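Local coordinates for protein S12 family peptidase (Streptomyces sp. 82F2, PDB 3WWX) that is a D-stereospecific amidohydrolase that probably cleaves amide bonds through the serine mechanism of S12 peptidases and related beta-lactamases, at residues K80-V85 with I170-G175; D290-G295 with V337-F342. All blocks are in the same frame, centred on the assembly; numbering follows the deposited sequence.

Interaction 1 of 2, residues K80-V85 with I170-G175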
loop_
_atom_site.group_PDB
_atom_site.type_symbol
_atom_site.label_atom_id
_atom_site.label_comp_id
_atom_site.label_asym_id
_atom_site.label_seq_id
_atom_site.Cartn_x
_atom_site.Cartn_y
_atom_site.Cartn_z
ATOM N N LYS A 80 -23.823 0.653 8.347
ATOM C CA LYS A 80 -24.611 1.675 7.655
ATOM C C LYS A 80 -24.431 1.599 6.150
ATOM O O LYS A 80 -25.380 1.722 5.378
ATOM C CB LYS A 80 -24.230 3.063 8.157
ATOM C CG LYS A 80 -25.006 4.205 7.541
ATOM C CD LYS A 80 -24.709 5.501 8.275
ATOM C CE LYS A 80 -25.590 6.648 7.797
ATOM N NZ LYS A 80 -25.271 7.030 6.415
ATOM N N TRP A 81 -23.183 1.374 5.733
ATOM C CA TRP A 81 -22.825 1.392 4.331
ATOM C C TRP A 81 -22.822 0.016 3.688
ATOM O O TRP A 81 -23.086 -0.094 2.497
ATOM C CB TRP A 81 -21.458 2.071 4.177
ATOM C CG TRP A 81 -21.575 3.496 4.532
ATOM C CD1 TRP A 81 -21.258 4.085 5.715
ATOM C CD2 TRP A 81 -22.138 4.504 3.710
ATOM N NE1 TRP A 81 -21.581 5.427 5.675
ATOM C CE2 TRP A 81 -22.112 5.708 4.446
ATOM C CE3 TRP A 81 -22.645 4.514 2.412
ATOM C CZ2 TRP A 81 -22.593 6.907 3.925
ATOM C CZ3 TRP A 81 -23.124 5.718 1.892
ATOM C CH2 TRP A 81 -23.086 6.891 2.649
ATOM N N LEU A 82 -22.511 -1.014 4.480
ATOM C CA LEU A 82 -22.434 -2.391 4.000
ATOM C C LEU A 82 -23.288 -3.314 4.874
ATOM O O LEU A 82 -22.778 -4.178 5.584
ATOM C CB LEU A 82 -20.972 -2.882 4.016
ATOM C CG LEU A 82 -19.950 -2.043 3.251
ATOM C CD1 LEU A 82 -18.580 -2.643 3.436
ATOM C CD2 LEU A 82 -20.290 -1.945 1.772
ATOM N N PRO A 83 -24.611 -3.141 4.820
ATOM C CA PRO A 83 -25.473 -3.913 5.724
ATOM C C PRO A 83 -25.326 -5.424 5.564
ATOM O O PRO A 83 -25.350 -5.920 4.443
ATOM C CB PRO A 83 -26.892 -3.453 5.355
ATOM C CG PRO A 83 -26.767 -2.684 4.097
ATOM C CD PRO A 83 -25.356 -2.197 3.977
ATOM N N GLY A 84 -25.150 -6.107 6.695
ATOM C CA GLY A 84 -25.025 -7.551 6.731
ATOM C C GLY A 84 -23.699 -8.134 6.274
ATOM O O GLY A 84 -23.516 -9.337 6.336
ATOM N N VAL A 85 -22.769 -7.293 5.834
ATOM C CA VAL A 85 -21.540 -7.791 5.209
ATOM C C VAL A 85 -20.521 -8.241 6.237
ATOM O O VAL A 85 -19.837 -9.243 6.028
ATOM C CB VAL A 85 -20.925 -6.713 4.287
ATOM C CG1 VAL A 85 -19.550 -7.144 3.715
ATOM C CG2 VAL A 85 -21.883 -6.417 3.152
ATOM N N ILE A 170 -16.582 2.866 -0.746
ATOM C CA ILE A 170 -16.433 3.858 -1.815
ATOM C C ILE A 170 -17.454 3.569 -2.908
ATOM O O ILE A 170 -18.120 4.489 -3.398
ATOM C CB ILE A 170 -15.013 3.877 -2.413
ATOM C CG1 ILE A 170 -14.005 4.419 -1.402
ATOM C CG2 ILE A 170 -14.973 4.733 -3.687
ATOM C CD1 ILE A 170 -12.518 4.189 -1.824
ATOM N N GLU A 171 -17.587 2.307 -3.281
ATOM C CA GLU A 171 -18.525 1.932 -4.320
ATOM C C GLU A 171 -19.966 2.276 -3.894
ATOM O O GLU A 171 -20.753 2.727 -4.728
ATOM C CB GLU A 171 -18.397 0.454 -4.711
ATOM C CG GLU A 171 -19.333 0.110 -5.867
ATOM C CD GLU A 171 -19.094 -1.231 -6.525
ATOM O OE1 GLU A 171 -20.075 -1.768 -7.081
ATOM O OE2 GLU A 171 -17.956 -1.734 -6.535
ATOM N N LYS A 172 -20.307 2.071 -2.625
ATOM C CA LYS A 172 -21.674 2.352 -2.151
ATOM C C LYS A 172 -21.932 3.854 -2.170
ATOM O O LYS A 172 -22.993 4.305 -2.609
ATOM C CB LYS A 172 -21.881 1.806 -0.747
ATOM C CG LYS A 172 -23.311 1.913 -0.211
ATOM C CD LYS A 172 -24.331 1.142 -1.060
ATOM C CE LYS A 172 -23.997 -0.344 -1.244
ATOM N NZ LYS A 172 -24.274 -1.185 -0.038
ATOM N N VAL A 173 -20.964 4.642 -1.708
ATOM C CA VAL A 173 -21.112 6.099 -1.691
ATOM C C VAL A 173 -21.229 6.682 -3.098
ATOM O O VAL A 173 -22.073 7.559 -3.342
ATOM C CB VAL A 173 -19.946 6.789 -0.933
ATOM C CG1 VAL A 173 -20.031 8.310 -1.037
ATOM C CG2 VAL A 173 -19.919 6.366 0.523
ATOM N N THR A 174 -20.388 6.220 -4.022
ATOM C CA THR A 174 -20.265 6.828 -5.340
ATOM C C THR A 174 -21.145 6.181 -6.414
ATOM O O THR A 174 -21.379 6.794 -7.459
ATOM C CB THR A 174 -18.809 6.776 -5.864
ATOM O OG1 THR A 174 -18.414 5.407 -6.052
ATOM C CG2 THR A 174 -17.859 7.485 -4.919
ATOM N N GLY A 175 -21.603 4.952 -6.178
ATOM C CA GLY A 175 -22.326 4.195 -7.195
ATOM C C GLY A 175 -21.485 3.666 -8.340
ATOM O O GLY A 175 -22.022 3.180 -9.334
#
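W81 and the pair K172–V173 make a small surface contact, part hydrogen bond and part indole packing, where the short helix 78-81 and the loop after it meet the last turn of helix 160-174. The bond is a lysine reaching a backbone carbonyl: K172 NZ lies 3.0 Å from W81 O, in the carbonyl plane, with a C=O...N angle of 160°. K172 leaves its helix with CG anti to the backbone N (chi1 -174°), then bends at each of its next three torsions, which curls the chain round that oxygen and leaves NZ near L82 CD2 and P83 CD. Both helices belong to the helical part of the beta-lactamase-type fold, and helix 55-68 packs against helix 160-174, its L66 touching V173. Several partners surround the indole. V173 CG2 sits over one face as a CH-pi contact, 3.8 Å from the centroid of the six-membered ring, while K172 CG meets the ring's edge in plane, 3.8 Å from W81 CE3. Across the opposite face lies the aliphatic part of K80, and NE1 bonds to D76, which together would restrict the ring's rotation. The buried side chain of L82 packs on L165, M168 and V169 of helix 160-174.

Interaction 2 of 2, residues D290-G295 with V337-F342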
loop_
_atom_site.group_PDB
_atom_site.type_symbol
_atom_site.label_atom_id
_atom_site.label_comp_id
_atom_site.label_asym_id
_atom_site.label_seq_id
_atom_site.Cartn_x
_atom_site.Cartn_y
_atom_site.Cartn_z
ATOM N N ASP A 290 7.095 7.563 10.620
ATOM C CA ASP A 290 8.234 6.962 11.301
ATOM C C ASP A 290 9.205 8.088 11.546
ATOM O O ASP A 290 9.302 8.999 10.746
ATOM C CB ASP A 290 8.859 5.875 10.422
ATOM C CG ASP A 290 9.883 5.014 11.163
ATOM O OD1 ASP A 290 10.029 5.145 12.395
ATOM O OD2 ASP A 290 10.516 4.187 10.474
ATOM N N LYS A 291 9.907 8.047 12.665
ATOM C CA LYS A 291 11.008 8.973 12.876
ATOM C C LYS A 291 12.315 8.225 12.716
ATOM O O LYS A 291 12.577 7.244 13.418
ATOM C CB LYS A 291 10.946 9.592 14.263
ATOM C CG LYS A 291 12.036 10.632 14.413
ATOM C CD LYS A 291 11.581 11.855 15.177
ATOM C CE LYS A 291 11.213 11.515 16.587
ATOM N NZ LYS A 291 12.261 10.677 17.221
ATOM N N LEU A 292 13.137 8.697 11.795
ATOM C CA LEU A 292 14.369 8.013 11.425
ATOM C C LEU A 292 15.509 8.344 12.394
ATOM O O LEU A 292 15.346 9.145 13.312
ATOM C CB LEU A 292 14.735 8.358 9.988
ATOM C CG LEU A 292 13.610 8.100 8.973
ATOM C CD1 LEU A 292 14.047 8.594 7.625
ATOM C CD2 LEU A 292 13.246 6.609 8.912
ATOM N N SER A 293 16.653 7.704 12.195
ATOM C CA SER A 293 17.727 7.747 13.178
ATOM C C SER A 293 18.164 9.175 13.433
ATOM O O SER A 293 18.463 9.534 14.576
ATOM C CB SER A 293 18.916 6.901 12.708
ATOM O OG SER A 293 19.524 7.440 11.556
ATOM N N CYS A 294 18.180 9.977 12.368
ATOM C CA CYS A 294 18.645 11.365 12.418
ATOM C C CYS A 294 17.537 12.331 12.814
ATOM O O CYS A 294 17.750 13.544 12.798
ATOM C CB CYS A 294 19.226 11.793 11.081
ATOM S SG CYS A 294 18.024 11.893 9.719
ATOM N N GLY A 295 16.369 11.815 13.172
ATOM C CA GLY A 295 15.283 12.642 13.687
ATOM C C GLY A 295 14.302 13.144 12.636
ATOM O O GLY A 295 13.262 13.708 12.959
ATOM N N VAL A 337 17.322 1.900 2.509
ATOM C CA VAL A 337 17.213 2.885 1.445
ATOM C C VAL A 337 16.625 4.187 2.001
ATOM O O VAL A 337 17.083 5.279 1.665
ATOM C CB VAL A 337 16.346 2.352 0.275
ATOM C CG1 VAL A 337 16.230 3.397 -0.819
ATOM C CG2 VAL A 337 16.969 1.051 -0.299
ATOM N N ILE A 338 15.620 4.050 2.853
ATOM C CA ILE A 338 14.964 5.197 3.488
ATOM C C ILE A 338 15.948 5.951 4.379
ATOM O O ILE A 338 16.057 7.186 4.301
ATOM C CB ILE A 338 13.720 4.753 4.268
ATOM C CG1 ILE A 338 12.646 4.207 3.303
ATOM C CG2 ILE A 338 13.142 5.910 5.071
ATOM C CD1 ILE A 338 11.539 3.406 3.989
ATOM N N GLU A 339 16.690 5.218 5.203
ATOM C CA GLU A 339 17.683 5.840 6.068
ATOM C C GLU A 339 18.783 6.511 5.258
ATOM O O GLU A 339 19.240 7.601 5.607
ATOM C CB GLU A 339 18.273 4.811 7.032
ATOM C CG GLU A 339 17.430 4.547 8.236
ATOM C CD GLU A 339 17.629 5.558 9.352
ATOM O OE1 GLU A 339 18.653 6.275 9.335
ATOM O OE2 GLU A 339 16.774 5.593 10.242
ATOM N N ALA A 340 19.223 5.886 4.171
ATOM C CA ALA A 340 20.271 6.474 3.346
ATOM C C ALA A 340 19.806 7.810 2.769
ATOM O O ALA A 340 20.511 8.827 2.816
ATOM C CB ALA A 340 20.659 5.529 2.244
ATOM N N GLU A 341 18.592 7.818 2.243
ATOM C CA GLU A 341 18.082 9.006 1.586
ATOM C C GLU A 341 17.814 10.135 2.569
ATOM O O GLU A 341 18.220 11.279 2.314
ATOM C CB GLU A 341 16.806 8.673 0.812
ATOM C CG GLU A 341 16.144 9.877 0.121
ATOM C CD GLU A 341 17.043 10.577 -0.885
ATOM O OE1 GLU A 341 16.889 11.797 -1.077
ATOM O OE2 GLU A 341 17.880 9.910 -1.541
ATOM N N PHE A 342 17.123 9.858 3.662
ATOM C CA PHE A 342 16.688 10.937 4.555
ATOM C C PHE A 342 17.711 11.301 5.625
ATOM O O PHE A 342 17.663 12.407 6.157
ATOM C CB PHE A 342 15.339 10.608 5.180
ATOM C CG PHE A 342 14.213 10.624 4.192
ATOM C CD1 PHE A 342 13.603 11.810 3.824
ATOM C CD2 PHE A 342 13.786 9.450 3.603
ATOM C CE1 PHE A 342 12.578 11.814 2.896
ATOM C CE2 PHE A 342 12.782 9.460 2.657
ATOM C CZ PHE A 342 12.172 10.634 2.315
#
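E339 grips S293 with both carboxylate oxygens. The backbone N-H of S293 points to OE2 on its syn side, with N and OE2 2.9 Å apart and an N-H...O angle of 156°; the hydroxyl OG donates to OE1 at 2.7 Å, again from the syn side and 16° out of the carboxylate plane. S293 OG stands between its own backbone N and carbonyl carbon (chi1 66°), which brings both donors to the same carboxylate. E339 OE1 also hydrogen-bonds T345. S293 belongs to the type I beta turn L292–G295, closed by G295 N to L292 O, that links strands 288-291 and 297-305 of the large antiparallel sheet. Next along this hairpin, C294 SG lies 3.6 Å from F342 O and is joined by a disulfide to C343. Beneath the polar layer, L292 faces the helix: its CD1 lies 3.4 Å from F342 CB and also meets I338 CG2, L292 and I338 crossing at about a right angle. I338 and F342 extend this packing to L322 and Q313 of the sheet. The C-terminal helix is thus tied to the hairpin by a disulfide and by a carboxylate whose negative charge the two S293 donors would be expected to stabilise.

In the fold
The two contacts lie on opposite sides of the chain's centre, their own centres 39 Å apart and their nearest atoms about 23 Å apart, so they do not touch. Along the chain they come in series: interaction 1 closes before interaction 2 opens. They share no helix or strand. Interaction 1 joins helices 78-81 and 160-174, and the 84 residues between 80-85 and 170-175 hold helices but no strand, whereas interaction 2 sets helix 334-343 against the turn that follows strand 288-291 of the eight-stranded sheet. Interaction 1 thus lies in the helical part of the beta-lactamase-type fold, and interaction 2 packs a helix on the sheet. In interaction 2 the side chain of I338 is about 12 Å from the bound octane 1,8-diamine.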